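Local coordinates for protein endoglucanase (Ruminococcus champanellensis, PDB 6WQV) that probably hydrolyses beta-1,4-linked glucans such as cellulose, and perhaps xylan, as a broad-specificity endoglucanase of glycoside hydrolase family 5, at residues 64-68 and 69-73; 129-132 and 133-137. All coordinates share one frame; numbering follows the deposited sequence.

Both contacts are local, three to five residues along the chain, and both belong to one TIM barrel of eight parallel strands. Contact 1 (64-73) runs from the end of outer helix 60-68 into barrel strand 73-76; contact 2 (129-137) lies in the N-terminal part of outer helix 129-149, which connects strand 113-117 to strand 157-160. They sit on opposite sides of the chain's centre, their own centres 39 Å apart and their nearest atoms about 26 Å apart, so neither touches the other. The glycan pocket, with His119, His120 and Trp321 among its residues, includes no residue of either contact.

Contact 1 of 2, residues 64-68 and 69-73; sequences DKVKE and GGFNT
Val66 and Phe71 meet where helix 60-68 stops and the chain turns toward strand 73-76. Methyl CG1 of Val66 rests 3.7 Å from CB of Phe71 and 3.8 Å from its CD2, so the valine touches the root of the aromatic side chain and one ring carbon while the two run at a slant to each other. CG of Phe71 stands opposite its own carbonyl carbon (chi1 -62°), beside the backbone N, which brings the ring up to the carbonyl O of Val66; that oxygen lies at the ring edge, in plane, 3.4 Å from CD2. The backbone closes as a Schellman motif: Phe71 N donates weakly to Val66 O, and Gly70 N donates to Lys67 O at 3.0 Å from well above the carbonyl plane. Gly70 takes positive phi (120°), where a CB would jam against the preceding carbonyl. Gly69 N bonds to Lys65 O at 2.9 Å and, weakly, to Val66 O. CA of Lys67 points a nearly straight C-H at Phe71 O, 3.4 Å away, and a water donates to both Lys67 O and Phe71 O. Phe71 also touches Ile25, Leu335, and Leu349 and Met353 of helix 346-353, and its ring meets that of Trp27. With an alanine here, these ring contacts and that of CD2 with Val66 CG1 would probably be lost, opening a gap. Chemically, turn amides meet the carbonyls of Lys65, Val66 and Lys67, the last also bound by water, while Phe71 joins the helix end to Trp27 and helix 346-353.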
loop_
_atom_site.group_PDB
_atom_site.type_symbol
_atom_site.label_atom_id
_atom_site.label_comp_id
_atom_site.label_asym_id
_atom_site.label_seq_id
_atom_site.Cartn_x
_atom_site.Cartn_y
_atom_site.Cartn_z
ATOM N N ASP A 64 6.952 -15.978 7.512
ATOM C CA ASP A 64 7.960 -16.928 7.045
ATOM C C ASP A 64 7.502 -17.619 5.757
ATOM O O ASP A 64 8.300 -17.868 4.843
ATOM C CB ASP A 64 8.216 -18.027 8.087
ATOM C CG ASP A 64 8.922 -17.544 9.343
ATOM O OD1 ASP A 64 9.369 -16.382 9.409
ATOM O OD2 ASP A 64 9.042 -18.368 10.284
ATOM N N LYS A 65 6.223 -18.009 5.705
ATOM C CA LYS A 65 5.682 -18.687 4.530
ATOM C C LYS A 65 5.637 -17.765 3.316
ATOM O O LYS A 65 5.939 -18.188 2.194
ATOM C CB LYS A 65 4.289 -19.232 4.857
ATOM C CG LYS A 65 3.632 -20.015 3.740
ATOM C CD LYS A 65 4.358 -21.310 3.452
ATOM C CE LYS A 65 3.538 -22.156 2.496
ATOM N NZ LYS A 65 4.154 -23.480 2.268
ATOM N N VAL A 66 5.252 -16.505 3.522
ATOM C CA VAL A 66 5.296 -15.514 2.449
ATOM C C VAL A 66 6.701 -15.422 1.855
ATOM O O VAL A 66 6.874 -15.438 0.634
ATOM C CB VAL A 66 4.784 -14.168 2.987
ATOM C CG1 VAL A 66 5.039 -13.046 2.007
ATOM C CG2 VAL A 66 3.290 -14.282 3.324
ATOM N N LYS A 67 7.725 -15.349 2.710
ATOM C CA LYS A 67 9.100 -15.298 2.210
ATOM C C LYS A 67 9.470 -16.576 1.457
ATOM O O LYS A 67 10.056 -16.527 0.366
ATOM C CB LYS A 67 10.070 -15.031 3.366
ATOM C CG LYS A 67 11.529 -14.914 2.939
ATOM C CD LYS A 67 12.449 -14.645 4.126
ATOM C CE LYS A 67 13.914 -14.711 3.690
ATOM N NZ LYS A 67 14.875 -14.336 4.769
ATOM N N GLU A 68 9.134 -17.740 2.034
ATOM C CA GLU A 68 9.394 -19.017 1.378
ATOM C C GLU A 68 8.764 -19.084 -0.005
ATOM O O GLU A 68 9.334 -19.690 -0.919
ATOM C CB GLU A 68 8.842 -20.147 2.252
ATOM C CG GLU A 68 9.033 -21.568 1.747
ATOM C CD GLU A 68 8.149 -22.554 2.508
ATOM O OE1 GLU A 68 8.217 -22.578 3.755
ATOM O OE2 GLU A 68 7.362 -23.284 1.866
ATOM N N GLY A 69 7.603 -18.464 -0.187
ATOM C CA GLY A 69 6.949 -18.512 -1.477
ATOM C C GLY A 69 7.585 -17.645 -2.540
ATOM O O GLY A 69 7.209 -17.760 -3.711
ATOM N N GLY A 70 8.531 -16.790 -2.167
ATOM C CA GLY A 70 9.280 -16.007 -3.134
ATOM C C GLY A 70 9.153 -14.508 -2.971
ATOM O O GLY A 70 9.794 -13.771 -3.733
ATOM N N PHE A 71 8.363 -14.013 -2.024
ATOM C CA PHE A 71 8.257 -12.573 -1.801
ATOM C C PHE A 71 9.395 -12.119 -0.893
ATOM O O PHE A 71 9.773 -12.827 0.038
ATOM C CB PHE A 71 6.916 -12.265 -1.124
ATOM C CG PHE A 71 5.704 -12.649 -1.945
ATOM C CD1 PHE A 71 5.216 -11.802 -2.928
ATOM C CD2 PHE A 71 5.042 -13.849 -1.725
ATOM C CE1 PHE A 71 4.112 -12.153 -3.683
ATOM C CE2 PHE A 71 3.925 -14.192 -2.476
ATOM C CZ PHE A 71 3.469 -13.349 -3.455
ATOM N N ASN A 72 9.959 -10.937 -1.158
ATOM C CA ASN A 72 10.953 -10.372 -0.249
ATOM C C ASN A 72 10.518 -9.056 0.394
ATOM O O ASN A 72 11.322 -8.420 1.088
ATOM C CB ASN A 72 12.331 -10.261 -0.913
ATOM C CG ASN A 72 12.517 -9.002 -1.720
ATOM O OD1 ASN A 72 11.562 -8.310 -2.070
ATOM N ND2 ASN A 72 13.767 -8.706 -2.045
ATOM N N THR A 73 9.253 -8.664 0.223
ATOM C CA THR A 73 8.720 -7.388 0.691
ATOM C C THR A 73 7.298 -7.624 1.169
ATOM O O THR A 73 6.531 -8.336 0.513
ATOM C CB THR A 73 8.717 -6.383 -0.472
ATOM O OG1 THR A 73 10.059 -6.119 -0.886
ATOM C CG2 THR A 73 8.065 -5.072 -0.088
HETATM O O HOH W 1 12.021 -14.458 -0.860
#

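Contact 2 of 2, residues 129-132 and 133-137; sequences NAQK and DSVNA
Gln131 reaches forward along the early part of helix 129-149 toward Ser134 and Val135. Its CB packs against methyl CG2 of Val135 at 3.9 Å. CG lies beside its own backbone N, and a second bend at chi2 (-68°) folds the chain so that the amide heads for the serine. At the tip, OE1 accepts a hydrogen bond from a water 2.6 Å away, and this water also bonds to Ser134 OG at 2.9 Å, bridging the two side chains. From Gln131 on, direct helical bonds form: Val135 N donates to Gln131 O at 2.9 Å, N-H...O angle 163°, and Asn136 N does the same to Lys132 O. Two further waters sit in the two preceding i to i+4 positions, joining Asn129 O to Asp133 N and Ala130 O to Ser134 N. On another side of the helix, the extended Lys132 runs alongside Asn136, its CG 3.7 Å from ND2, while the asparagine amide itself is held by Thr191 and Ser187 of helix 179-197. Thus the early part of this barrel helix divides its chemistry: water completes the hydrogen bonding on the solvent side, whereas Val135 and Asn136 fasten it to protein neighbours.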
loop_
_atom_site.group_PDB
_atom_site.type_symbol
_atom_site.label_atom_id
_atom_site.label_comp_id
_atom_site.label_asym_id
_atom_site.label_seq_id
_atom_site.Cartn_x
_atom_site.Cartn_y
_atom_site.Cartn_z
ATOM N N ASN A 129 -10.538 22.079 0.566
ATOM C CA ASN A 129 -9.969 23.264 1.195
ATOM C C ASN A 129 -10.537 23.473 2.591
ATOM O O ASN A 129 -9.836 23.949 3.493
ATOM C CB ASN A 129 -10.256 24.502 0.347
ATOM C CG ASN A 129 -9.403 24.562 -0.897
ATOM O OD1 ASN A 129 -8.341 23.951 -0.962
ATOM N ND2 ASN A 129 -9.870 25.302 -1.895
ATOM N N ALA A 130 -11.813 23.134 2.787
ATOM C CA ALA A 130 -12.444 23.365 4.080
ATOM C C ALA A 130 -11.833 22.491 5.170
ATOM O O ALA A 130 -11.807 22.897 6.337
ATOM C CB ALA A 130 -13.948 23.107 3.980
ATOM N N GLN A 131 -11.345 21.300 4.820
ATOM C CA GLN A 131 -10.760 20.388 5.797
ATOM C C GLN A 131 -9.239 20.454 5.850
ATOM O O GLN A 131 -8.645 19.900 6.780
ATOM C CB GLN A 131 -11.204 18.951 5.502
ATOM C CG GLN A 131 -12.678 18.714 5.778
ATOM C CD GLN A 131 -12.998 18.794 7.262
ATOM O OE1 GLN A 131 -12.214 18.344 8.097
ATOM N NE2 GLN A 131 -14.142 19.378 7.595
ATOM N N LYS A 132 -8.612 21.156 4.907
ATOM C CA LYS A 132 -7.169 21.051 4.695
ATOM C C LYS A 132 -6.351 21.318 5.953
ATOM O O LYS A 132 -5.451 20.538 6.288
ATOM C CB LYS A 132 -6.781 22.035 3.594
ATOM C CG LYS A 132 -5.316 22.076 3.246
ATOM C CD LYS A 132 -5.100 23.149 2.194
ATOM C CE LYS A 132 -3.632 23.350 1.868
ATOM N NZ LYS A 132 -3.447 24.403 0.822
ATOM N N ASP A 133 -6.613 22.431 6.642
ATOM C CA ASP A 133 -5.787 22.777 7.796
ATOM C C ASP A 133 -5.926 21.732 8.900
ATOM O O ASP A 133 -4.931 21.322 9.508
ATOM C CB ASP A 133 -6.153 24.166 8.320
ATOM C CG ASP A 133 -5.743 25.283 7.376
ATOM O OD1 ASP A 133 -4.969 25.027 6.429
ATOM O OD2 ASP A 133 -6.201 26.423 7.593
ATOM N N SER A 134 -7.161 21.298 9.171
ATOM C CA SER A 134 -7.404 20.286 10.196
ATOM C C SER A 134 -6.723 18.976 9.835
ATOM O O SER A 134 -6.101 18.327 10.687
ATOM C CB SER A 134 -8.912 20.080 10.337
ATOM O OG SER A 134 -9.238 19.030 11.233
ATOM N N VAL A 135 -6.820 18.573 8.569
ATOM C CA VAL A 135 -6.235 17.305 8.151
ATOM C C VAL A 135 -4.717 17.365 8.218
ATOM O O VAL A 135 -4.064 16.420 8.679
ATOM C CB VAL A 135 -6.741 16.930 6.747
ATOM C CG1 VAL A 135 -6.017 15.701 6.242
ATOM C CG2 VAL A 135 -8.243 16.702 6.771
ATOM N N ASN A 136 -4.123 18.471 7.761
ATOM C CA ASN A 136 -2.671 18.594 7.841
ATOM C C ASN A 136 -2.195 18.516 9.286
ATOM O O ASN A 136 -1.162 17.897 9.571
ATOM C CB ASN A 136 -2.207 19.888 7.170
ATOM C CG ASN A 136 -1.930 19.712 5.693
ATOM O OD1 ASN A 136 -1.422 18.678 5.259
ATOM N ND2 ASN A 136 -2.253 20.731 4.909
ATOM N N ALA A 137 -2.936 19.123 10.215
ATOM C CA ALA A 137 -2.559 19.044 11.625
ATOM C C ALA A 137 -2.626 17.608 12.141
ATOM O O ALA A 137 -1.732 17.160 12.871
ATOM C CB ALA A 137 -3.458 19.951 12.464
HETATM O O HOH W 2 -8.840 24.376 6.066
HETATM O O HOH W 3 -9.591 22.868 8.389
HETATM O O HOH W 4 -12.041 19.187 10.583
#